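Local coordinates for uncharacterized protein (Acinetobacter baumannii, PDB 4PUX) that is of unknown function but belongs to the DUF3237 family and folds into a curled antiparallel beta-sheet resembling a barrel, at residues A16-W27 / R39-G50. Numbering follows the deposited sequence.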
# COMPACT_ATOMS: atom_id res chain seq x y z
N ALA A 16 -10.27 -1.05 -6.94
CA ALA A 16 -10.73 -2.07 -5.99
C ALA A 16 -10.34 -1.73 -4.58
O ALA A 16 -9.39 -0.97 -4.35
CB ALA A 16 -10.10 -3.47 -6.37
N LYS A 17 -11.07 -2.31 -3.64
CA LYS A 17 -10.72 -2.29 -2.21
C LYS A 17 -9.90 -3.53 -1.90
O LYS A 17 -10.32 -4.65 -2.16
CB LYS A 17 -11.95 -2.24 -1.31
CG LYS A 17 -11.58 -2.26 0.20
CD LYS A 17 -12.85 -2.07 1.08
CE LYS A 17 -12.52 -1.75 2.53
NZ LYS A 17 -13.57 -0.87 3.14
N PHE A 18 -8.69 -3.31 -1.40
CA PHE A 18 -7.73 -4.34 -1.02
C PHE A 18 -7.71 -4.55 0.49
O PHE A 18 -7.69 -3.56 1.27
CB PHE A 18 -6.30 -3.96 -1.46
CG PHE A 18 -6.03 -4.12 -2.96
CD1 PHE A 18 -6.61 -3.24 -3.89
CD2 PHE A 18 -5.21 -5.14 -3.44
CE1 PHE A 18 -6.36 -3.36 -5.27
CE2 PHE A 18 -4.96 -5.27 -4.83
CZ PHE A 18 -5.56 -4.39 -5.74
N SER A 19 -7.60 -5.80 0.87
CA SER A 19 -7.45 -6.21 2.26
C SER A 19 -6.24 -7.17 2.29
O SER A 19 -6.34 -8.29 1.82
CB SER A 19 -8.76 -6.85 2.76
OG SER A 19 -9.86 -5.95 2.57
N VAL A 20 -5.10 -6.69 2.78
CA VAL A 20 -3.84 -7.44 2.78
C VAL A 20 -3.62 -8.07 4.16
O VAL A 20 -3.67 -7.38 5.21
CB VAL A 20 -2.62 -6.53 2.43
CG1 VAL A 20 -1.38 -7.41 2.24
CG2 VAL A 20 -2.89 -5.66 1.15
N ASP A 21 -3.37 -9.37 4.15
CA ASP A 21 -3.10 -10.13 5.40
C ASP A 21 -1.57 -10.19 5.61
O ASP A 21 -0.81 -10.51 4.67
CB ASP A 21 -3.65 -11.55 5.28
CG ASP A 21 -5.16 -11.62 5.41
OD1 ASP A 21 -5.73 -10.71 6.02
OD2 ASP A 21 -5.79 -12.58 4.91
N LEU A 22 -1.15 -9.93 6.86
CA LEU A 22 0.28 -9.94 7.28
C LEU A 22 0.42 -10.97 8.43
O LEU A 22 0.86 -10.64 9.53
CB LEU A 22 0.69 -8.55 7.75
CG LEU A 22 0.33 -7.42 6.81
CD1 LEU A 22 0.68 -6.09 7.46
CD2 LEU A 22 1.03 -7.58 5.46
N ASN A 23 -0.02 -12.22 8.16
CA ASN A 23 -0.21 -13.21 9.23
C ASN A 23 1.05 -14.10 9.47
O ASN A 23 1.00 -15.34 9.45
CB ASN A 23 -1.46 -14.08 8.94
CG ASN A 23 -2.80 -13.32 8.97
OD1 ASN A 23 -3.80 -13.80 8.37
ND2 ASN A 23 -2.84 -12.21 9.60
N ALA A 24 2.17 -13.42 9.66
CA ALA A 24 3.45 -14.04 9.97
C ALA A 24 4.26 -13.06 10.79
O ALA A 24 4.02 -11.86 10.75
CB ALA A 24 4.22 -14.39 8.67
N PRO A 25 5.23 -13.57 11.57
CA PRO A 25 6.04 -12.62 12.34
C PRO A 25 6.90 -11.70 11.44
O PRO A 25 7.35 -12.09 10.35
CB PRO A 25 6.95 -13.53 13.20
CG PRO A 25 6.39 -14.90 13.08
CD PRO A 25 5.59 -14.97 11.81
N VAL A 26 7.08 -10.46 11.89
CA VAL A 26 7.95 -9.49 11.22
C VAL A 26 9.40 -9.82 11.56
O VAL A 26 9.71 -10.11 12.71
CB VAL A 26 7.64 -8.03 11.65
CG1 VAL A 26 8.61 -7.05 11.00
CG2 VAL A 26 6.18 -7.64 11.31
N TRP A 27 10.26 -9.83 10.54
CA TRP A 27 11.70 -9.87 10.77
C TRP A 27 12.21 -8.43 11.05
O TRP A 27 12.15 -7.56 10.18
CB TRP A 27 12.46 -10.53 9.63
CG TRP A 27 12.38 -12.03 9.53
CD1 TRP A 27 12.94 -12.96 10.43
CD2 TRP A 27 11.69 -12.78 8.56
NE1 TRP A 27 12.68 -14.22 10.00
CE2 TRP A 27 11.92 -14.15 8.86
CE3 TRP A 27 10.99 -12.45 7.39
CZ2 TRP A 27 11.42 -15.19 8.06
CZ3 TRP A 27 10.46 -13.50 6.62
CH2 TRP A 27 10.72 -14.84 6.94
N ARG A 39 12.68 -3.53 8.41
CA ARG A 39 11.63 -4.46 8.84
C ARG A 39 11.13 -5.20 7.58
O ARG A 39 10.76 -4.56 6.58
CB ARG A 39 10.45 -3.71 9.50
CG ARG A 39 10.89 -2.73 10.58
CD ARG A 39 9.70 -2.06 11.24
NE ARG A 39 8.93 -2.99 12.05
CZ ARG A 39 7.61 -3.19 11.97
NH1 ARG A 39 6.84 -2.50 11.13
NH2 ARG A 39 7.05 -4.05 12.80
N ILE A 40 11.13 -6.54 7.61
CA ILE A 40 10.66 -7.36 6.47
C ILE A 40 9.38 -8.02 6.94
O ILE A 40 9.38 -8.84 7.86
CB ILE A 40 11.73 -8.35 5.98
CG1 ILE A 40 13.01 -7.61 5.58
CG2 ILE A 40 11.16 -9.23 4.84
CD1 ILE A 40 14.19 -8.51 5.24
N ILE A 41 8.28 -7.52 6.40
CA ILE A 41 6.91 -7.83 6.84
C ILE A 41 6.21 -8.75 5.79
O ILE A 41 5.83 -8.27 4.70
CB ILE A 41 6.10 -6.53 6.99
CG1 ILE A 41 6.81 -5.51 7.90
CG2 ILE A 41 4.65 -6.82 7.44
CD1 ILE A 41 6.32 -4.11 7.78
N PRO A 42 6.20 -10.06 6.02
CA PRO A 42 5.58 -10.98 5.05
C PRO A 42 4.13 -10.70 4.72
O PRO A 42 3.33 -10.42 5.60
CB PRO A 42 5.74 -12.36 5.69
CG PRO A 42 6.90 -12.23 6.58
CD PRO A 42 6.72 -10.83 7.18
N ILE A 43 3.83 -10.79 3.43
CA ILE A 43 2.46 -10.74 2.92
C ILE A 43 1.97 -12.17 2.68
O ILE A 43 2.51 -12.87 1.84
CB ILE A 43 2.37 -9.87 1.63
CG1 ILE A 43 2.66 -8.40 2.01
CG2 ILE A 43 1.00 -10.09 0.91
CD1 ILE A 43 2.98 -7.53 0.82
N THR A 44 0.94 -12.59 3.43
CA THR A 44 0.54 -14.00 3.46
C THR A 44 -0.71 -14.32 2.67
O THR A 44 -1.01 -15.51 2.40
CB THR A 44 0.38 -14.46 4.95
OG1 THR A 44 -0.62 -13.67 5.61
CG2 THR A 44 1.72 -14.33 5.69
N GLY A 45 -1.45 -13.29 2.28
CA GLY A 45 -2.70 -13.45 1.53
C GLY A 45 -3.54 -12.18 1.60
O GLY A 45 -3.03 -11.10 1.92
N GLY A 46 -4.82 -12.33 1.28
CA GLY A 46 -5.76 -11.25 1.30
C GLY A 46 -6.68 -11.28 0.10
O GLY A 46 -6.78 -12.30 -0.58
N THR A 47 -7.44 -10.20 -0.08
CA THR A 47 -8.47 -10.13 -1.11
C THR A 47 -8.49 -8.77 -1.75
O THR A 47 -7.96 -7.76 -1.19
CB THR A 47 -9.90 -10.39 -0.53
OG1 THR A 47 -10.20 -9.41 0.46
CG2 THR A 47 -10.00 -11.81 0.03
N PHE A 48 -9.11 -8.68 -2.93
CA PHE A 48 -9.46 -7.38 -3.53
C PHE A 48 -10.80 -7.48 -4.24
O PHE A 48 -11.14 -8.54 -4.81
CB PHE A 48 -8.36 -6.86 -4.48
CG PHE A 48 -7.89 -7.86 -5.52
CD1 PHE A 48 -6.88 -8.78 -5.22
CD2 PHE A 48 -8.40 -7.84 -6.82
CE1 PHE A 48 -6.48 -9.72 -6.16
CE2 PHE A 48 -7.98 -8.77 -7.77
CZ PHE A 48 -7.00 -9.68 -7.46
N GLU A 49 -11.55 -6.38 -4.20
CA GLU A 49 -12.91 -6.35 -4.73
C GLU A 49 -13.24 -4.99 -5.32
O GLU A 49 -13.28 -3.98 -4.61
CB GLU A 49 -13.91 -6.69 -3.62
CG GLU A 49 -15.41 -6.76 -4.08
CD GLU A 49 -15.78 -8.05 -4.82
OE1 GLU A 49 -14.89 -8.91 -4.99
OE2 GLU A 49 -16.98 -8.19 -5.25
N GLY A 50 -13.43 -4.96 -6.64
CA GLY A 50 -13.87 -3.76 -7.37
C GLY A 50 -14.73 -4.13 -8.56
O GLY A 50 -14.90 -5.31 -8.87
O HOH W 1 -11.13 -6.57 -0.10
O HOH W 2 -2.92 -15.13 5.40
O HOH W 3 3.93 -10.10 8.48
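R39 lays one face of its guanidinium against CG1 of V26, which stands 3.8 Å from NH2, while a salt bridge to E28 engages the same nitrogen. Next along, I40 and W27 exchange two backbone hydrogen bonds, and CZ3 of the W27 indole comes obliquely to within 3.8 Å of P42 CG. I41 carries its CG1 alongside V26 and offers CG2 to L22 CD1. How a barrel-like antiparallel sheet lets a strand interrupt its pairing is well illustrated here: 36-49 pairs with 27-33 and then with 12-21, the register moving by one where both chains leave regular pairing, between D21 and W27. T44 bridges that break. Its OG1, held between backbone N and carbonyl carbon (chi1 60°), accepts the N-H of N23, centre of an inverse gamma turn, at 3.0 Å, while the backbone N of T44 hydrogen-bonds to D21 O. Regular pairing resumes at G45, whose O receives D21 N. G46 CA passes 3.1 Å from S19 O in a CA-H...O contact. T47 OG1 shares a water with K17 O and S19 OG. On the buried face, F48 sets its CB squarely over the F18 ring, 3.7 Å from the centroid; the rings, inclined by 22°, are displaced until little of one covers the other.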